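Local coordinates for universal stress protein MJ0577 (Methanocaldococcus jannaschii, PDB 1MJH), which binds ATP, with one manganese ion per subunit, as a homodimeric member of the universal stress protein A family, at residues Thr12-Thr17 with Lys82-Asn87; Ile8-Pro11 with Thr17-Ile20; Lys98-Ile103 with Glu117-Asp122; Ile37-Ile42 with Val113-Asp118. All coordinates share one frame; numbering follows the deposited sequence.

Contact 1 (Thr12-Thr17 with Lys82-Asn87); sequences TDFSET and KNKMEN. With ATP (adenosine-5'-triphosphate), chain F.
D13 OD1 is gripped twice by S15, in the bend that sets F14 against K84 and M85. S15 OG donates to D13 OD1 at 2.7 Å, on the syn side and tilted from the carboxylate plane. S15 N reaches D13 OD1 at 3.0 Å, from farther above the same face; this bond closes an Asx turn. S15 OG also meets A18 N, as the N-cap of helix 16-27. One residue earlier, F14 N points nearly straight at T12 OG1 (2.9 Å, 161°), an ST turn. With OG1 anti to the backbone N (chi1 177°), T12 leaves CG2 to pass M85 SD. This loop follows the first strand of the Rossmann-like alpha/beta fold, and T12, D13 and S15 line the ATP pocket. D13 OD2 lies 3.4 Å from ATP C8. The contact with helix 66-95 is apolar. K84 CB rests over one face of the F14 ring, offset toward its rim, in a CH-pi contact 3.9 Å from the centroid. K84 CD lies over the root of the ring, 3.7 Å from F14 CG. Beyond it the chain bends at chi3 (-98°), and K84 NZ ends 4.1 Å from F14 CD2. M85 comes from another side. Its SD meets the ring edge 3.8 Å from F14 CE1, a Met-aromatic contact. H40 also meets the F14 ring, and A81 and I88 of helix 66-95 touch F14 too.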
# COMPACT_ATOMS: atom_id res chain seq x y z
N THR B 12 12.29 7.63 3.22
CA THR B 12 12.89 7.85 1.90
C THR B 12 14.36 7.49 1.88
O THR B 12 15.07 7.72 2.87
CB THR B 12 12.73 9.35 1.49
OG1 THR B 12 13.41 9.47 0.23
CG2 THR B 12 13.39 10.30 2.46
N ASP B 13 14.82 6.88 0.79
CA ASP B 13 16.22 6.60 0.54
C ASP B 13 16.75 7.53 -0.55
O ASP B 13 17.84 7.31 -1.08
CB ASP B 13 16.38 5.12 0.09
CG ASP B 13 15.52 4.82 -1.12
OD1 ASP B 13 14.80 5.73 -1.60
OD2 ASP B 13 15.49 3.65 -1.60
N PHE B 14 16.00 8.58 -0.85
CA PHE B 14 16.35 9.58 -1.87
C PHE B 14 16.42 8.98 -3.26
O PHE B 14 17.01 9.61 -4.18
CB PHE B 14 17.63 10.39 -1.55
CG PHE B 14 17.67 10.77 -0.08
CD1 PHE B 14 16.67 11.55 0.46
CD2 PHE B 14 18.67 10.30 0.75
CE1 PHE B 14 16.64 11.90 1.81
CE2 PHE B 14 18.66 10.62 2.10
CZ PHE B 14 17.65 11.42 2.60
N SER B 15 15.72 7.87 -3.49
CA SER B 15 15.74 7.24 -4.83
C SER B 15 14.67 7.82 -5.74
O SER B 15 13.79 8.55 -5.30
CB SER B 15 15.47 5.74 -4.72
OG SER B 15 14.15 5.53 -4.18
N GLU B 16 14.80 7.59 -7.06
CA GLU B 16 13.76 8.07 -7.97
C GLU B 16 12.39 7.55 -7.56
O GLU B 16 11.39 8.26 -7.69
CB GLU B 16 14.12 7.57 -9.35
CG GLU B 16 13.11 7.56 -10.46
CD GLU B 16 13.76 6.84 -11.66
OE1 GLU B 16 14.53 7.62 -12.29
OE2 GLU B 16 13.54 5.62 -11.87
N THR B 17 12.31 6.25 -7.20
CA THR B 17 10.97 5.74 -6.84
C THR B 17 10.46 6.37 -5.54
O THR B 17 9.28 6.71 -5.46
CB THR B 17 11.04 4.20 -6.65
OG1 THR B 17 11.52 3.62 -7.90
CG2 THR B 17 9.63 3.65 -6.53
N LYS B 82 21.32 15.38 5.29
CA LYS B 82 20.63 16.52 5.82
C LYS B 82 20.17 17.48 4.75
O LYS B 82 19.03 17.98 4.88
CB LYS B 82 21.55 17.21 6.85
CG LYS B 82 21.38 16.61 8.23
CD LYS B 82 22.29 17.27 9.28
CE LYS B 82 21.96 16.69 10.65
NZ LYS B 82 23.20 16.50 11.47
N ASN B 83 21.00 17.74 3.73
CA ASN B 83 20.52 18.70 2.73
C ASN B 83 19.32 18.14 1.94
O ASN B 83 18.35 18.83 1.65
CB ASN B 83 21.60 19.10 1.70
CG ASN B 83 21.00 20.14 0.74
OD1 ASN B 83 20.59 21.22 1.19
ND2 ASN B 83 20.91 19.90 -0.57
N LYS B 84 19.37 16.84 1.62
CA LYS B 84 18.22 16.25 0.93
C LYS B 84 16.99 16.32 1.79
O LYS B 84 15.89 16.63 1.32
CB LYS B 84 18.54 14.82 0.47
CG LYS B 84 19.45 14.79 -0.75
CD LYS B 84 20.05 13.43 -1.06
CE LYS B 84 21.47 13.34 -0.50
NZ LYS B 84 22.05 11.99 -0.76
N MET B 85 17.09 15.99 3.09
CA MET B 85 15.94 16.01 3.97
C MET B 85 15.36 17.41 4.13
O MET B 85 14.14 17.57 4.23
CB MET B 85 16.36 15.41 5.32
CG MET B 85 16.64 13.90 5.33
SD MET B 85 15.19 12.79 5.21
CE MET B 85 14.90 12.65 7.01
N GLU B 86 16.24 18.43 4.18
CA GLU B 86 15.71 19.80 4.30
C GLU B 86 14.86 20.23 3.13
O GLU B 86 13.83 20.90 3.29
CB GLU B 86 16.92 20.76 4.45
CG GLU B 86 17.61 20.69 5.79
CD GLU B 86 16.71 20.91 6.99
OE1 GLU B 86 15.78 21.75 6.95
OE2 GLU B 86 16.87 20.26 8.05
N ASN B 87 15.23 19.91 1.88
CA ASN B 87 14.47 20.24 0.70
C ASN B 87 13.10 19.53 0.78
O ASN B 87 12.09 20.13 0.47
CB ASN B 87 15.19 19.80 -0.58
CG ASN B 87 16.24 20.82 -1.05
OD1 ASN B 87 16.04 22.03 -0.87
ND2 ASN B 87 17.33 20.31 -1.62
PG ATP F . 17.09 -3.58 -2.27
O1G ATP F . 16.35 -4.76 -1.74
O2G ATP F . 17.42 -2.72 -1.19
O3G ATP F . 18.27 -3.96 -3.05
PB ATP F . 15.63 -1.46 -3.72
O1B ATP F . 15.35 -1.40 -5.16
O2B ATP F . 16.68 -0.50 -3.36
O3B ATP F . 16.01 -2.93 -3.31
PA ATP F . 13.92 -0.80 -1.37
O1A ATP F . 13.14 -1.89 -0.86
O2A ATP F . 15.10 -0.42 -0.66
O3A ATP F . 14.28 -1.15 -2.94
O5' ATP F . 13.17 0.57 -1.61
C5' ATP F . 11.74 0.59 -1.36
C4' ATP F . 11.39 1.83 -0.57
O4' ATP F . 11.90 1.64 0.81
C3' ATP F . 12.03 3.15 -1.00
O3' ATP F . 11.35 3.76 -2.11
C2' ATP F . 11.92 3.95 0.32
O2' ATP F . 10.57 4.44 0.46
C1' ATP F . 12.24 2.86 1.36
N9 ATP F . 13.64 2.85 1.78
C8 ATP F . 14.66 2.08 1.34
N7 ATP F . 15.79 2.27 2.00
C5 ATP F . 15.51 3.22 2.86
C6 ATP F . 16.31 3.82 3.81
N6 ATP F . 17.60 3.49 3.94
N1 ATP F . 15.75 4.76 4.57
C2 ATP F . 14.42 5.09 4.44
N3 ATP F . 13.56 4.55 3.55
C4 ATP F . 14.22 3.64 2.80

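Contact 2 (Ile8-Pro11 with Thr17-Ile20); sequences ILYP and TAEI. With ATP (adenosine-5'-triphosphate), chain F.
Y10 OH donates to A18 O at 2.6 Å, and this is the one direct polar bond between strand 8-11 and helix 17-20. A18 O lies at the edge of the Y10 ring, in its plane. The Y10 hydroxyl stands well above the A18 carbonyl plane. Y10 CG is anti to the backbone N (chi1 167°), which lets the ring span the gap to the helix. A water extends the bonding. It donates to Y10 OH and to E19 OE2, 2.9 Å from each, so the hydroxyl gives one bond and takes another. The two segments are the strand and helix that open a beta-alpha-beta unit of the nucleotide-binding fold. A phenylalanine in place of Y10 would probably leave A18 O without this donor and cost the water its link to this strand. Side-chain packing is slight: A18 CB lies 4.1 Å from Y10 OH. Farther along the helix, A21, L22 and V25 also touch Y10. The strand end and the helix both meet ATP. ATP O2' donates to P11 O at 2.7 Å, P11 CB lies 3.4 Å from ATP N3, and A18 CB is 3.7 Å from ATP O3'.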
# COMPACT_ATOMS: atom_id res chain seq x y z
N ILE B 8 1.31 10.46 8.76
CA ILE B 8 1.92 9.58 7.75
C ILE B 8 3.41 9.34 8.03
O ILE B 8 4.15 10.30 8.35
CB ILE B 8 1.83 10.34 6.39
CG1 ILE B 8 0.39 10.53 6.00
CG2 ILE B 8 2.59 9.59 5.28
CD1 ILE B 8 0.17 11.66 4.97
N LEU B 9 3.86 8.11 7.81
CA LEU B 9 5.30 7.83 7.86
C LEU B 9 5.79 7.80 6.41
O LEU B 9 5.22 7.03 5.63
CB LEU B 9 5.72 6.50 8.51
CG LEU B 9 7.19 6.09 8.47
CD1 LEU B 9 8.07 7.14 9.20
CD2 LEU B 9 7.46 4.73 9.10
N TYR B 10 6.80 8.61 6.06
CA TYR B 10 7.31 8.61 4.70
C TYR B 10 8.81 8.35 4.79
O TYR B 10 9.60 9.25 5.15
CB TYR B 10 7.06 9.97 4.00
CG TYR B 10 7.84 10.15 2.72
CD1 TYR B 10 7.80 9.16 1.73
CD2 TYR B 10 8.60 11.29 2.48
CE1 TYR B 10 8.49 9.31 0.55
CE2 TYR B 10 9.30 11.44 1.29
CZ TYR B 10 9.24 10.46 0.34
OH TYR B 10 9.95 10.57 -0.86
N PRO B 11 9.20 7.10 4.66
CA PRO B 11 10.61 6.72 4.71
C PRO B 11 11.20 6.88 3.30
O PRO B 11 10.64 6.37 2.34
CB PRO B 11 10.56 5.25 5.09
CG PRO B 11 9.23 4.72 4.59
CD PRO B 11 8.33 5.92 4.42
N THR B 17 12.31 6.25 -7.20
CA THR B 17 10.97 5.74 -6.84
C THR B 17 10.46 6.37 -5.54
O THR B 17 9.28 6.71 -5.46
CB THR B 17 11.04 4.20 -6.65
OG1 THR B 17 11.52 3.62 -7.90
CG2 THR B 17 9.63 3.65 -6.53
N ALA B 18 11.31 6.59 -4.56
CA ALA B 18 10.86 7.29 -3.33
C ALA B 18 10.34 8.68 -3.71
O ALA B 18 9.46 9.26 -3.05
CB ALA B 18 11.99 7.35 -2.29
N GLU B 19 10.96 9.37 -4.69
CA GLU B 19 10.43 10.69 -5.11
C GLU B 19 9.06 10.60 -5.73
O GLU B 19 8.25 11.51 -5.53
CB GLU B 19 11.43 11.35 -6.09
CG GLU B 19 12.58 11.95 -5.26
CD GLU B 19 12.15 13.32 -4.71
OE1 GLU B 19 11.58 14.21 -5.42
OE2 GLU B 19 12.42 13.50 -3.49
N ILE B 20 8.71 9.49 -6.43
CA ILE B 20 7.35 9.31 -6.88
C ILE B 20 6.43 9.22 -5.66
O ILE B 20 5.33 9.77 -5.66
CB ILE B 20 7.13 8.06 -7.76
CG1 ILE B 20 8.17 8.10 -8.90
CG2 ILE B 20 5.72 8.07 -8.36
CD1 ILE B 20 8.11 6.86 -9.79
PG ATP F . 17.09 -3.58 -2.27
O1G ATP F . 16.35 -4.76 -1.74
O2G ATP F . 17.42 -2.72 -1.19
O3G ATP F . 18.27 -3.96 -3.05
PB ATP F . 15.63 -1.46 -3.72
O1B ATP F . 15.35 -1.40 -5.16
O2B ATP F . 16.68 -0.50 -3.36
O3B ATP F . 16.01 -2.93 -3.31
PA ATP F . 13.92 -0.80 -1.37
O1A ATP F . 13.14 -1.89 -0.86
O2A ATP F . 15.10 -0.42 -0.66
O3A ATP F . 14.28 -1.15 -2.94
O5' ATP F . 13.17 0.57 -1.61
C5' ATP F . 11.74 0.59 -1.36
C4' ATP F . 11.39 1.83 -0.57
O4' ATP F . 11.90 1.64 0.81
C3' ATP F . 12.03 3.15 -1.00
O3' ATP F . 11.35 3.76 -2.11
C2' ATP F . 11.92 3.95 0.32
O2' ATP F . 10.57 4.44 0.46
C1' ATP F . 12.24 2.86 1.36
N9 ATP F . 13.64 2.85 1.78
C8 ATP F . 14.66 2.08 1.34
N7 ATP F . 15.79 2.27 2.00
C5 ATP F . 15.51 3.22 2.86
C6 ATP F . 16.31 3.82 3.81
N6 ATP F . 17.60 3.49 3.94
N1 ATP F . 15.75 4.76 4.57
C2 ATP F . 14.42 5.09 4.44
N3 ATP F . 13.56 4.55 3.55
C4 ATP F . 14.22 3.64 2.80
O HOH W 1 12.66 11.36 -1.50

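Contact 3 (Lys98-Ile103 with Glu117-Asp122); sequences KVKDII and EDEGVD
Strand 98-103 and segment 117-122 come nearest at K100 and E119, whose CA atoms are 10.0 Å apart. No backbone bond joins them, and side chains bridge the distance. Segment 117-122 carries the end part of helix 108-118 and the chain that follows. G120, with positive phi (61°), closes the helix in a Schellman motif. Its N bonds to E117 O at 3.2 Å. The helix belongs to a beta-alpha-beta crossover of the Rossmann-like fold. It carries the chain from strand 98-106, outermost in this chain's sheet, past strands 35-43 and 7-11 to strand 123-127. The polar link across the contact is a salt bridge. K100 NZ donates to E119 OE2 at 2.7 Å, on the syn lone pair. K100 is extended, with CG anti to the backbone N (chi1 180°), and the K100 and E119 side chains cross at about a right angle. A bend at chi2 (-79°) turns the E119 carboxylate to the lysine. I102 and E119 come at each other from opposite directions, with I102 CD1 4.0 Å from E119 OE2. Replacing E119 with an alanine would probably leave the K100 ammonium without this countercharge and its chain free to turn. Beyond the salt bridge, E119 O meets K7 NZ, and the V121 side chain packs on K7 and L9 of strand 7-11.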
# COMPACT_ATOMS: atom_id res chain seq x y z
N LYS B 98 2.77 19.45 9.09
CA LYS B 98 3.78 19.57 10.14
C LYS B 98 4.75 18.43 9.86
O LYS B 98 4.27 17.31 9.61
CB LYS B 98 3.19 19.39 11.54
CG LYS B 98 4.16 19.50 12.70
CD LYS B 98 3.38 19.10 13.97
CE LYS B 98 4.21 19.26 15.23
NZ LYS B 98 3.39 18.91 16.44
N VAL B 99 6.05 18.64 9.92
CA VAL B 99 6.99 17.59 9.60
C VAL B 99 8.00 17.33 10.70
O VAL B 99 8.70 18.26 11.16
CB VAL B 99 7.81 17.97 8.32
CG1 VAL B 99 8.83 16.87 8.02
CG2 VAL B 99 6.92 18.34 7.14
N LYS B 100 8.09 16.06 11.10
CA LYS B 100 9.10 15.64 12.04
C LYS B 100 10.15 14.86 11.26
O LYS B 100 9.90 13.71 10.85
CB LYS B 100 8.54 14.72 13.12
CG LYS B 100 9.61 14.26 14.12
CD LYS B 100 9.04 13.47 15.30
CE LYS B 100 10.15 12.99 16.23
NZ LYS B 100 9.62 12.20 17.39
N ASP B 101 11.33 15.48 11.12
CA ASP B 101 12.36 14.78 10.34
C ASP B 101 13.30 13.96 11.21
O ASP B 101 13.78 14.40 12.29
CB ASP B 101 13.14 15.77 9.48
CG ASP B 101 13.66 16.96 10.29
OD1 ASP B 101 12.91 17.53 11.09
OD2 ASP B 101 14.83 17.31 10.09
N ILE B 102 13.52 12.71 10.87
CA ILE B 102 14.40 11.79 11.57
C ILE B 102 15.45 11.14 10.70
O ILE B 102 15.17 10.58 9.63
CB ILE B 102 13.53 10.64 12.20
CG1 ILE B 102 12.46 11.22 13.13
CG2 ILE B 102 14.41 9.60 12.89
CD1 ILE B 102 11.42 10.19 13.58
N ILE B 103 16.72 11.16 11.11
CA ILE B 103 17.81 10.46 10.51
C ILE B 103 18.37 9.51 11.57
O ILE B 103 18.65 9.95 12.69
CB ILE B 103 18.97 11.30 9.95
CG1 ILE B 103 18.43 12.26 8.88
CG2 ILE B 103 20.10 10.44 9.42
CD1 ILE B 103 19.43 13.36 8.56
N GLU B 117 5.51 2.26 14.52
CA GLU B 117 4.80 1.94 15.78
C GLU B 117 5.03 3.00 16.87
O GLU B 117 4.03 3.48 17.47
CB GLU B 117 5.43 0.58 16.20
CG GLU B 117 5.07 0.12 17.62
CD GLU B 117 3.61 -0.18 17.82
OE1 GLU B 117 2.87 -0.53 16.87
OE2 GLU B 117 3.11 -0.10 19.00
N ASP B 118 6.26 3.50 16.98
CA ASP B 118 6.55 4.46 18.10
C ASP B 118 5.82 5.77 17.91
O ASP B 118 5.33 6.41 18.87
CB ASP B 118 8.06 4.60 18.23
CG ASP B 118 8.80 3.42 18.82
OD1 ASP B 118 8.19 2.41 19.23
OD2 ASP B 118 10.04 3.37 18.96
N GLU B 119 5.77 6.26 16.65
CA GLU B 119 5.08 7.51 16.34
C GLU B 119 3.57 7.41 16.20
O GLU B 119 2.81 8.37 15.99
CB GLU B 119 5.75 8.16 15.09
CG GLU B 119 7.25 8.41 15.29
CD GLU B 119 7.56 9.66 16.13
OE1 GLU B 119 6.67 10.47 16.39
OE2 GLU B 119 8.72 9.82 16.53
N GLY B 120 2.95 6.22 16.23
CA GLY B 120 1.53 6.03 16.08
C GLY B 120 0.97 6.51 14.74
O GLY B 120 -0.09 7.14 14.65
N VAL B 121 1.67 6.16 13.65
CA VAL B 121 1.18 6.65 12.36
C VAL B 121 -0.06 5.91 11.89
O VAL B 121 -0.25 4.78 12.30
CB VAL B 121 2.30 6.63 11.30
CG1 VAL B 121 3.58 7.27 11.84
CG2 VAL B 121 2.61 5.23 10.80
N ASP B 122 -0.82 6.48 10.98
CA ASP B 122 -2.00 5.93 10.34
C ASP B 122 -1.68 5.19 9.02
O ASP B 122 -2.53 4.41 8.58
CB ASP B 122 -2.97 7.07 10.06
CG ASP B 122 -3.42 7.76 11.37
OD1 ASP B 122 -4.08 7.04 12.17
OD2 ASP B 122 -3.14 8.95 11.63

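Contact 4 (Ile37-Ile42 with Val113-Asp118); sequences ILLHVI and VKIAED. With ATP (adenosine-5'-triphosphate), chain F.
L39 presses the end of its side chain against the end of I115. The two side chains reach toward each other and meet tip to tip, with L39 CD1 3.7 Å from I115 CD1. I115 CD1 also lies 3.9 Å from L39 CD2, so one methyl faces both branches of the leucine. Here helix 108-118 packs on the parallel sheet of the Rossmann-like alpha/beta fold shared by the HUP clan. The contact is buried and purely apolar, and no hydrogen bond crosses it. L39 CG is anti to the backbone N (chi1 172°), which carries the branch point out toward the helix. I37, two residues earlier on the same side of strand 35-43, adds a looser touch. Its CG2 lies 4.2 Å from I115 CG2. I115 therefore meets I37 with its short branch and L39 with its long one. The strand alternates. I37 and L39 point to helix 108-118, while L38 and H40 touch M85 of helix 66-95. Neighbouring strands complete the packing: L9 of strand 7-11 and I102 of strand 98-106 both touch I37 and L39. Farther along, strand 37-42 becomes a wall of the ATP pocket, and the backbone of V41 reads the adenine. V41 N donates to ATP N1 at 3.0 Å, with an angle of 161°. ATP N6 returns a bond to V41 O at 2.9 Å, almost straight at 174°.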
# COMPACT_ATOMS: atom_id res chain seq x y z
N ILE B 37 5.95 12.12 9.31
CA ILE B 37 7.18 11.67 9.89
C ILE B 37 8.15 11.39 8.73
O ILE B 37 7.86 10.47 7.98
CB ILE B 37 7.06 10.41 10.77
CG1 ILE B 37 5.95 10.53 11.78
CG2 ILE B 37 8.41 10.12 11.45
CD1 ILE B 37 5.89 11.81 12.61
N LEU B 38 9.17 12.26 8.55
CA LEU B 38 10.05 12.06 7.39
C LEU B 38 11.29 11.36 7.83
O LEU B 38 12.02 11.84 8.74
CB LEU B 38 10.34 13.49 6.83
CG LEU B 38 11.49 13.51 5.82
CD1 LEU B 38 11.02 12.86 4.49
CD2 LEU B 38 11.89 14.96 5.48
N LEU B 39 11.49 10.15 7.32
CA LEU B 39 12.55 9.30 7.86
C LEU B 39 13.58 8.82 6.88
O LEU B 39 13.18 8.31 5.84
CB LEU B 39 11.81 8.06 8.48
CG LEU B 39 12.75 6.95 8.93
CD1 LEU B 39 13.67 7.39 10.09
CD2 LEU B 39 11.89 5.76 9.43
N HIS B 40 14.88 8.97 7.17
CA HIS B 40 15.93 8.34 6.41
C HIS B 40 16.79 7.47 7.33
O HIS B 40 17.10 7.93 8.46
CB HIS B 40 16.83 9.37 5.66
CG HIS B 40 17.91 8.66 4.91
ND1 HIS B 40 19.25 8.67 5.16
CD2 HIS B 40 17.82 7.86 3.85
CE1 HIS B 40 19.91 7.91 4.28
NE2 HIS B 40 19.03 7.38 3.43
N VAL B 41 17.03 6.24 6.88
CA VAL B 41 17.87 5.33 7.67
C VAL B 41 19.20 5.19 6.97
O VAL B 41 19.36 4.67 5.86
CB VAL B 41 17.28 3.90 7.81
CG1 VAL B 41 18.15 2.97 8.67
CG2 VAL B 41 15.91 4.03 8.46
N ILE B 42 20.27 5.52 7.75
CA ILE B 42 21.61 5.15 7.29
C ILE B 42 21.89 3.68 7.55
O ILE B 42 21.86 3.25 8.72
CB ILE B 42 22.69 5.95 8.07
CG1 ILE B 42 22.36 7.43 7.96
CG2 ILE B 42 24.09 5.64 7.54
CD1 ILE B 42 22.21 7.97 6.57
N VAL B 113 9.77 -0.07 10.63
CA VAL B 113 8.70 -0.73 11.40
C VAL B 113 8.63 -0.18 12.82
O VAL B 113 7.54 0.08 13.32
CB VAL B 113 8.96 -2.24 11.41
CG1 VAL B 113 8.01 -2.98 12.36
CG2 VAL B 113 8.74 -2.80 9.97
N LYS B 114 9.78 -0.01 13.45
CA LYS B 114 9.82 0.47 14.84
C LYS B 114 9.25 1.87 14.98
O LYS B 114 8.47 2.20 15.88
CB LYS B 114 11.27 0.37 15.33
CG LYS B 114 11.57 1.15 16.58
CD LYS B 114 13.02 0.91 17.02
CE LYS B 114 13.47 2.15 17.79
NZ LYS B 114 14.91 2.08 18.18
N ILE B 115 9.68 2.77 14.08
CA ILE B 115 9.28 4.16 14.13
C ILE B 115 7.84 4.32 13.72
O ILE B 115 7.10 5.10 14.31
CB ILE B 115 10.27 5.03 13.31
CG1 ILE B 115 11.61 5.11 14.07
CG2 ILE B 115 9.65 6.41 13.11
CD1 ILE B 115 12.72 5.76 13.25
N ALA B 116 7.29 3.48 12.79
CA ALA B 116 5.88 3.59 12.54
C ALA B 116 5.03 3.28 13.80
O ALA B 116 4.06 4.01 14.02
CB ALA B 116 5.45 2.57 11.49
N GLU B 117 5.51 2.26 14.52
CA GLU B 117 4.80 1.94 15.78
C GLU B 117 5.03 3.00 16.87
O GLU B 117 4.03 3.48 17.47
CB GLU B 117 5.43 0.58 16.20
CG GLU B 117 5.07 0.12 17.62
CD GLU B 117 3.61 -0.18 17.82
OE1 GLU B 117 2.87 -0.53 16.87
OE2 GLU B 117 3.11 -0.10 19.00
N ASP B 118 6.26 3.50 16.98
CA ASP B 118 6.55 4.46 18.10
C ASP B 118 5.82 5.77 17.91
O ASP B 118 5.33 6.41 18.87
CB ASP B 118 8.06 4.60 18.23
CG ASP B 118 8.80 3.42 18.82
OD1 ASP B 118 8.19 2.41 19.23
OD2 ASP B 118 10.04 3.37 18.96
PG ATP F . 17.09 -3.58 -2.27
O1G ATP F . 16.35 -4.76 -1.74
O2G ATP F . 17.42 -2.72 -1.19
O3G ATP F . 18.27 -3.96 -3.05
PB ATP F . 15.63 -1.46 -3.72
O1B ATP F . 15.35 -1.40 -5.16
O2B ATP F . 16.68 -0.50 -3.36
O3B ATP F . 16.01 -2.93 -3.31
PA ATP F . 13.92 -0.80 -1.37
O1A ATP F . 13.14 -1.89 -0.86
O2A ATP F . 15.10 -0.42 -0.66
O3A ATP F . 14.28 -1.15 -2.94
O5' ATP F . 13.17 0.57 -1.61
C5' ATP F . 11.74 0.59 -1.36
C4' ATP F . 11.39 1.83 -0.57
O4' ATP F . 11.90 1.64 0.81
C3' ATP F . 12.03 3.15 -1.00
O3' ATP F . 11.35 3.76 -2.11
C2' ATP F . 11.92 3.95 0.32
O2' ATP F . 10.57 4.44 0.46
C1' ATP F . 12.24 2.86 1.36
N9 ATP F . 13.64 2.85 1.78
C8 ATP F . 14.66 2.08 1.34
N7 ATP F . 15.79 2.27 2.00
C5 ATP F . 15.51 3.22 2.86
C6 ATP F . 16.31 3.82 3.81
N6 ATP F . 17.60 3.49 3.94
N1 ATP F . 15.75 4.76 4.57
C2 ATP F . 14.42 5.09 4.44
N3 ATP F . 13.56 4.55 3.55
C4 ATP F . 14.22 3.64 2.80

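Overall arrangement
Contacts 2 and 4 are buried, contact 1 is partly buried and contact 3 lies at the surface. Burial alone does not set the chemistry: contact 4 is apolar, yet contact 2, also buried, rests on a hydroxyl and a water. Contact 1 is ring packing beside a bonded turn, and contact 3 relies on a salt bridge. Contacts 1 and 2 share T17 and helix 16-27; D13 OD1 packs on A18 CB at 3.3 Å. Contacts 3 and 4 share E117, D118 and helix 108-118. The sheet unites the set: strands 7-11, 35-43 and 98-106 are successive neighbours, from contacts 2, 4 and 3. Contacts 1, 2 and 4 touch ATP; contact 3 does not.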